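Local coordinates for protein kinectin 1 (Kinesin receptor) (Legionella pneumophila, PDB 4MU6) that is of unconfirmed molecular function but is a Legionella effector, probably membrane-anchored, with an N-terminal coiled-coil domain, at residues 57-68 / 236-245. Residues are numbered along the deposited sequence; the frame is centred on the assembly and turned at random.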
loop_
_atom_site.group_PDB
_atom_site.type_symbol
_atom_site.label_atom_id
_atom_site.label_comp_id
_atom_site.label_asym_id
_atom_site.label_seq_id
_atom_site.Cartn_x
_atom_site.Cartn_y
_atom_site.Cartn_z
ATOM N N ARG A 57 2.827 -16.903 -14.366
ATOM C CA ARG A 57 1.872 -16.296 -13.465
ATOM C C ARG A 57 2.617 -15.659 -12.307
ATOM O O ARG A 57 2.330 -14.529 -11.911
ATOM C CB ARG A 57 0.908 -17.333 -12.900
ATOM C CG ARG A 57 -0.092 -16.714 -11.898
ATOM C CD ARG A 57 -0.586 -17.770 -10.945
ATOM N NE ARG A 57 0.531 -18.301 -10.168
ATOM C CZ ARG A 57 0.491 -19.419 -9.453
ATOM N NH1 ARG A 57 -0.608 -20.158 -9.427
ATOM N NH2 ARG A 57 1.563 -19.798 -8.767
ATOM N N ASP A 58 3.588 -16.390 -11.767
ATOM C CA ASP A 58 4.356 -15.873 -10.642
ATOM C C ASP A 58 5.081 -14.593 -11.032
ATOM O O ASP A 58 5.125 -13.638 -10.249
ATOM C CB ASP A 58 5.318 -16.929 -10.098
ATOM C CG ASP A 58 4.610 -17.953 -9.238
ATOM O OD1 ASP A 58 3.357 -17.892 -9.164
ATOM O OD2 ASP A 58 5.294 -18.806 -8.633
ATOM N N SER A 59 5.612 -14.558 -12.251
ATOM C CA SER A 59 6.317 -13.367 -12.719
ATOM C C SER A 59 5.379 -12.154 -12.851
ATOM O O SER A 59 5.717 -11.038 -12.433
ATOM C CB SER A 59 7.041 -13.625 -14.040
ATOM O OG SER A 59 7.590 -12.402 -14.526
ATOM N N ASP A 60 4.203 -12.382 -13.427
ATOM C CA ASP A 60 3.189 -11.339 -13.541
ATOM C C ASP A 60 2.802 -10.798 -12.160
ATOM O O ASP A 60 2.775 -9.594 -11.954
ATOM C CB ASP A 60 1.956 -11.867 -14.279
ATOM C CG ASP A 60 2.241 -12.182 -15.747
ATOM O OD1 ASP A 60 3.382 -11.946 -16.217
ATOM O OD2 ASP A 60 1.313 -12.652 -16.440
ATOM N N LYS A 61 2.548 -11.699 -11.214
ATOM C CA LYS A 61 2.110 -11.319 -9.882
ATOM C C LYS A 61 3.156 -10.479 -9.181
ATOM O O LYS A 61 2.824 -9.508 -8.484
ATOM C CB LYS A 61 1.800 -12.558 -9.045
ATOM C CG LYS A 61 0.479 -13.214 -9.391
ATOM C CD LYS A 61 0.332 -14.555 -8.706
ATOM C CE LYS A 61 0.378 -14.411 -7.205
ATOM N NZ LYS A 61 -0.037 -15.691 -6.578
ATOM N N THR A 62 4.418 -10.859 -9.361
ATOM C CA THR A 62 5.517 -10.124 -8.756
ATOM C C THR A 62 5.569 -8.723 -9.352
ATOM O O THR A 62 5.706 -7.745 -8.626
ATOM C CB THR A 62 6.893 -10.846 -8.934
ATOM O OG1 THR A 62 6.874 -12.103 -8.244
ATOM C CG2 THR A 62 8.004 -10.004 -8.373
ATOM N N GLU A 63 5.437 -8.631 -10.674
ATOM C CA GLU A 63 5.534 -7.341 -11.354
ATOM C C GLU A 63 4.436 -6.320 -10.966
ATOM O O GLU A 63 4.727 -5.139 -10.742
ATOM C CB GLU A 63 5.543 -7.534 -12.869
ATOM C CG GLU A 63 5.593 -6.227 -13.644
ATOM C CD GLU A 63 6.858 -5.427 -13.378
ATOM O OE1 GLU A 63 7.923 -6.042 -13.109
ATOM O OE2 GLU A 63 6.783 -4.178 -13.446
ATOM N N VAL A 64 3.183 -6.757 -10.907
ATOM C CA VAL A 64 2.105 -5.796 -10.649
ATOM C C VAL A 64 2.144 -5.384 -9.181
ATOM O O VAL A 64 1.931 -4.218 -8.849
ATOM C CB VAL A 64 0.709 -6.322 -11.059
ATOM C CG1 VAL A 64 0.310 -7.576 -10.246
ATOM C CG2 VAL A 64 -0.341 -5.211 -10.950
ATOM N N LYS A 65 2.463 -6.335 -8.313
ATOM C CA LYS A 65 2.664 -6.017 -6.902
ATOM C C LYS A 65 3.693 -4.907 -6.737
ATOM O O LYS A 65 3.496 -3.994 -5.930
ATOM C CB LYS A 65 3.077 -7.261 -6.109
ATOM C CG LYS A 65 3.551 -6.957 -4.675
ATOM C CD LYS A 65 3.483 -8.179 -3.775
ATOM C CE LYS A 65 4.831 -8.858 -3.651
ATOM N NZ LYS A 65 5.782 -8.040 -2.853
ATOM N N LYS A 66 4.789 -4.984 -7.495
ATOM C CA LYS A 66 5.816 -3.949 -7.422
ATOM C C LYS A 66 5.297 -2.595 -7.872
ATOM O O LYS A 66 5.532 -1.586 -7.203
ATOM C CB LYS A 66 7.072 -4.329 -8.216
ATOM C CG LYS A 66 8.017 -5.244 -7.441
ATOM C CD LYS A 66 9.277 -5.540 -8.246
ATOM C CE LYS A 66 9.988 -6.788 -7.728
ATOM N NZ LYS A 66 10.807 -7.461 -8.789
ATOM N N ASN A 67 4.600 -2.574 -9.005
ATOM C CA ASN A 67 3.926 -1.353 -9.450
ATOM C C ASN A 67 2.993 -0.708 -8.385
ATOM O O ASN A 67 3.030 0.512 -8.166
ATOM C CB ASN A 67 3.152 -1.621 -10.748
ATOM C CG ASN A 67 4.041 -2.098 -11.861
ATOM O OD1 ASN A 67 5.234 -1.801 -11.890
ATOM N ND2 ASN A 67 3.469 -2.855 -12.789
ATOM N N LEU A 68 2.165 -1.530 -7.736
ATOM C CA LEU A 68 1.195 -1.040 -6.746
ATOM C C LEU A 68 1.902 -0.619 -5.457
ATOM O O LEU A 68 1.535 0.389 -4.841
ATOM C CB LEU A 68 0.177 -2.128 -6.408
ATOM C CG LEU A 68 -0.775 -2.630 -7.487
ATOM C CD1 LEU A 68 -1.453 -3.921 -7.026
ATOM C CD2 LEU A 68 -1.795 -1.579 -7.826
ATOM N N SER A 236 -5.860 -3.615 -3.755
ATOM C CA SER A 236 -5.415 -3.555 -5.132
ATOM C C SER A 236 -4.578 -4.785 -5.473
ATOM O O SER A 236 -4.670 -5.304 -6.576
ATOM C CB SER A 236 -4.629 -2.267 -5.396
ATOM O OG SER A 236 -3.478 -2.201 -4.573
ATOM N N ILE A 237 -3.784 -5.265 -4.520
ATOM C CA ILE A 237 -2.972 -6.443 -4.773
ATOM C C ILE A 237 -3.831 -7.685 -4.786
ATOM O O ILE A 237 -3.674 -8.536 -5.655
ATOM C CB ILE A 237 -1.847 -6.613 -3.750
ATOM C CG1 ILE A 237 -0.772 -5.551 -3.975
ATOM C CG2 ILE A 237 -1.246 -8.008 -3.852
ATOM C CD1 ILE A 237 0.442 -5.726 -3.093
ATOM N N GLN A 238 -4.752 -7.782 -3.833
ATOM C CA GLN A 238 -5.655 -8.933 -3.774
ATOM C C GLN A 238 -6.468 -9.100 -5.058
ATOM O O GLN A 238 -6.625 -10.218 -5.557
ATOM C CB GLN A 238 -6.601 -8.816 -2.588
ATOM C CG GLN A 238 -7.830 -9.716 -2.668
ATOM C CD GLN A 238 -8.869 -9.373 -1.601
ATOM O OE1 GLN A 238 -9.273 -10.230 -0.806
ATOM N NE2 GLN A 238 -9.307 -8.111 -1.582
ATOM N N LYS A 239 -6.989 -7.997 -5.584
ATOM C CA LYS A 239 -7.762 -8.057 -6.824
ATOM C C LYS A 239 -6.901 -8.554 -7.993
ATOM O O LYS A 239 -7.324 -9.411 -8.764
ATOM C CB LYS A 239 -8.369 -6.692 -7.153
ATOM C CG LYS A 239 -9.483 -6.283 -6.212
ATOM C CD LYS A 239 -10.660 -7.235 -6.343
ATOM C CE LYS A 239 -11.875 -6.693 -5.618
ATOM N NZ LYS A 239 -13.096 -7.500 -5.852
ATOM N N GLN A 240 -5.695 -8.007 -8.109
ATOM C CA GLN A 240 -4.777 -8.364 -9.188
ATOM C C GLN A 240 -4.302 -9.814 -9.086
ATOM O O GLN A 240 -4.216 -10.522 -10.092
ATOM C CB GLN A 240 -3.586 -7.395 -9.225
ATOM C CG GLN A 240 -3.944 -5.988 -9.737
ATOM C CD GLN A 240 -4.226 -5.969 -11.227
ATOM O OE1 GLN A 240 -3.630 -6.740 -11.980
ATOM N NE2 GLN A 240 -5.139 -5.095 -11.664
ATOM N N HIS A 241 -4.008 -10.271 -7.877
ATOM C CA HIS A 241 -3.517 -11.635 -7.724
ATOM C C HIS A 241 -4.600 -12.674 -7.997
ATOM O O HIS A 241 -4.334 -13.691 -8.655
ATOM C CB HIS A 241 -2.853 -11.855 -6.357
ATOM C CG HIS A 241 -1.472 -11.276 -6.261
ATOM N ND1 HIS A 241 -0.639 -11.504 -5.185
ATOM C CD2 HIS A 241 -0.784 -10.467 -7.101
ATOM C CE1 HIS A 241 0.498 -10.860 -5.366
ATOM N NE2 HIS A 241 0.436 -10.222 -6.520
ATOM N N HIS A 242 -5.811 -12.424 -7.504
ATOM C CA HIS A 242 -6.940 -13.312 -7.787
ATOM C C HIS A 242 -7.171 -13.403 -9.286
ATOM O O HIS A 242 -7.379 -14.487 -9.820
ATOM C CB HIS A 242 -8.228 -12.839 -7.108
ATOM C CG HIS A 242 -8.275 -13.117 -5.635
ATOM N ND1 HIS A 242 -7.765 -14.271 -5.078
ATOM C CD2 HIS A 242 -8.761 -12.385 -4.604
ATOM C CE1 HIS A 242 -7.939 -14.240 -3.767
ATOM N NE2 HIS A 242 -8.541 -13.105 -3.454
ATOM N N ALA A 243 -7.134 -12.256 -9.952
ATOM C CA ALA A 243 -7.339 -12.211 -11.392
ATOM C C ALA A 243 -6.282 -13.033 -12.148
ATOM O O ALA A 243 -6.629 -13.849 -12.990
ATOM C CB ALA A 243 -7.371 -10.782 -11.888
ATOM N N LEU A 244 -5.003 -12.823 -11.836
ATOM C CA LEU A 244 -3.925 -13.549 -12.503
ATOM C C LEU A 244 -3.971 -15.048 -12.176
ATOM O O LEU A 244 -3.691 -15.889 -13.039
ATOM C CB LEU A 244 -2.556 -12.958 -12.133
ATOM C CG LEU A 244 -2.273 -11.534 -12.630
ATOM C CD1 LEU A 244 -1.051 -10.963 -11.943
ATOM C CD2 LEU A 244 -2.109 -11.485 -14.156
ATOM N N GLU A 245 -4.328 -15.380 -10.936
ATOM C CA GLU A 245 -4.516 -16.776 -10.549
ATOM C C GLU A 245 -5.587 -17.450 -11.428
ATOM O O GLU A 245 -5.389 -18.563 -11.926
ATOM C CB GLU A 245 -4.901 -16.886 -9.072
ATOM C CG GLU A 245 -3.773 -16.642 -8.090
ATOM C CD GLU A 245 -2.957 -17.883 -7.837
ATOM O OE1 GLU A 245 -3.520 -18.997 -7.949
ATOM O OE2 GLU A 245 -1.751 -17.747 -7.529
HETATM O O HOH W 1 -3.225 -20.440 -10.950
#
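The Lys61 side chain runs across the His241 ring. CE of Lys61 lies over one face of the His241 ring as a CH-pi contact, 3.8 Å from the ring centroid. CG2 of Ile237 covers the opposite face, so the imidazole is sandwiched. His241 NE2 donates to the backbone O of Lys61 at 3.2 Å. This bond is bent (146°), and the donor sits above the carbonyl plane; the helical N-H of Lys65 reaches the same oxygen from the other face.

A bend about CG-CD of Lys61 (chi3 60°) lays CE on the ring, and the extended last bond takes NZ on to Glu245 OE2, 2.8 Å away, on its anti lone pair. Arg57 NH1 is 3.3 Å from that oxygen, which lies over the guanidinium face, so this bridge is charge attraction without a directed N-H. Asp58 OD1 lies in the guanidinium plane and accepts from both NE and NH2, which fixes the rotation of the group. A water links Arg57 NH1 to Glu245 O. The two cations probably favour an ionised Glu245.

Along the rest of the interface the contacts are mainly between carbons. Leu244 CD1 touches Lys61 CG and meets Val64 CG1 tip to tip at 4.0 Å. Leu68 CD1 reaches Ile237 CG1 at 3.5 Å, and Lys65 CG rests on Ile237 CD1. Asp60 CB also backs Leu244, while its carboxylate binds the backbone N atoms of Phe4 and Leu5.

The segments run antiparallel at 162°, and the segment axes come within 9.9 Å. They pair the long helices 43-105 and 227-273 within the elongated, all-helical LegC3 N-terminal coiled-coil domain.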